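Local coordinates for protein profilin-2 (Acanthamoeba castellanii, PDB 1F2K) that binds monomeric actin, preventing its polymerisation at high profilin concentration and enhancing it at low concentration, and also binds poly-L-proline and PIP2, at residues A[73-77]-A[87-91]. Sequence-based numbering, arbitrary orientation.
Sequences DDRSV and ITVKT
Asp74 and Lys90 meet through a water, which donates to Asp74 O and accepts from Lys90 NZ. Lys90 is extended throughout, with CG anti to its backbone N (chi1 175°), and this carries NZ out to the water. Arg75 N closes an Asx turn, bonding to the anti lone pair of Asp73 OD1 at 2.7 Å. Arg75 O receives Lys90 N at 2.8 Å. The Arg75 side chain runs alongside Val89, its NE 3.9 Å from Val89 CG1. Arg75 NH2 forms salt bridges with Glu114 and Asp118 of helix 106-121. The Arg75 side chain lies about 8 Å from that of Lys115, a residue of the actin-binding site. Ser76 N meets the same Asp73 OD1 from above the carboxylate plane. Ser76 and Val89 form a non-hydrogen-bonded antiparallel pair facing that helix; Ser76 OG bonds to Glu114. Val77 and Thr88 form the next, hydrogen-bonded pair and face Phe49 of helix 39-50. Val77 N reaches Thr88 O at 3.0 Å, nearly straight (174°). Val77 O accepts both Thr88 N at 2.9 Å and Thr88 OG1 at 2.6 Å. These two donors from one residue tie strands 76-81 and 84-90 of the profilin hairpin together and give the buried threonine hydroxyl an acceptor.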
# COMPACT_ATOMS: atom_id res chain seq x y z
N ASP A 73 -5.98 6.59 8.80
CA ASP A 73 -5.81 6.52 10.24
C ASP A 73 -4.38 6.15 10.62
O ASP A 73 -3.48 6.26 9.80
CB ASP A 73 -6.81 5.56 10.87
CG ASP A 73 -6.80 4.23 10.21
OD1 ASP A 73 -5.78 3.47 10.31
OD2 ASP A 73 -7.84 3.96 9.58
N ASP A 74 -4.14 5.72 11.84
CA ASP A 74 -2.76 5.43 12.18
C ASP A 74 -2.29 4.07 11.76
O ASP A 74 -1.16 3.68 12.07
CB ASP A 74 -2.45 5.70 13.67
CG ASP A 74 -3.41 5.02 14.61
OD1 ASP A 74 -4.64 5.18 14.42
OD2 ASP A 74 -2.92 4.34 15.55
N ARG A 75 -3.14 3.36 11.04
CA ARG A 75 -2.77 2.04 10.54
C ARG A 75 -2.99 1.92 9.04
O ARG A 75 -2.17 1.31 8.34
CB ARG A 75 -3.56 0.93 11.26
CG ARG A 75 -3.50 -0.38 10.54
CD ARG A 75 -4.00 -1.55 11.39
NE ARG A 75 -4.35 -2.67 10.53
CZ ARG A 75 -4.12 -3.93 10.82
NH1 ARG A 75 -3.51 -4.27 11.96
NH2 ARG A 75 -4.51 -4.87 9.98
N SER A 76 -4.08 2.52 8.54
CA SER A 76 -4.41 2.41 7.12
C SER A 76 -4.59 3.69 6.32
O SER A 76 -5.05 4.72 6.81
CB SER A 76 -5.67 1.55 7.00
OG SER A 76 -5.61 0.39 7.84
N VAL A 77 -4.19 3.63 5.06
CA VAL A 77 -4.38 4.77 4.19
C VAL A 77 -4.77 4.16 2.85
O VAL A 77 -4.04 3.34 2.27
CB VAL A 77 -3.14 5.64 4.06
CG1 VAL A 77 -3.37 6.63 2.97
CG2 VAL A 77 -2.86 6.40 5.35
N ILE A 87 -4.56 0.11 -1.68
CA ILE A 87 -4.76 -0.16 -0.24
C ILE A 87 -3.38 -0.13 0.42
O ILE A 87 -2.50 -0.89 0.01
CB ILE A 87 -5.34 -1.56 -0.00
CG1 ILE A 87 -6.63 -1.75 -0.80
CG2 ILE A 87 -5.61 -1.76 1.44
CD1 ILE A 87 -7.80 -0.90 -0.35
N THR A 88 -3.14 0.76 1.39
CA THR A 88 -1.82 0.71 2.04
C THR A 88 -2.08 0.53 3.50
O THR A 88 -3.05 1.05 4.00
CB THR A 88 -0.94 1.95 1.83
OG1 THR A 88 -1.46 3.05 2.56
CG2 THR A 88 -0.87 2.28 0.35
N VAL A 89 -1.23 -0.26 4.14
CA VAL A 89 -1.34 -0.58 5.56
C VAL A 89 0.04 -0.53 6.18
O VAL A 89 1.03 -0.93 5.53
CB VAL A 89 -1.89 -1.99 5.79
CG1 VAL A 89 -2.17 -2.22 7.29
CG2 VAL A 89 -3.12 -2.18 4.97
N LYS A 90 0.08 -0.05 7.43
CA LYS A 90 1.32 0.12 8.19
C LYS A 90 1.60 -0.92 9.26
O LYS A 90 0.78 -1.12 10.19
CB LYS A 90 1.34 1.48 8.86
CG LYS A 90 2.54 1.73 9.79
CD LYS A 90 2.50 3.18 10.25
CE LYS A 90 3.58 3.56 11.26
NZ LYS A 90 3.61 5.04 11.50
N THR A 91 2.76 -1.58 9.16
CA THR A 91 3.15 -2.57 10.18
C THR A 91 4.22 -1.92 11.07
O THR A 91 4.54 -0.74 10.91
CB THR A 91 3.72 -3.81 9.56
OG1 THR A 91 4.98 -3.51 8.96
CG2 THR A 91 2.78 -4.31 8.48
O HOH W 1 1.11 5.44 12.91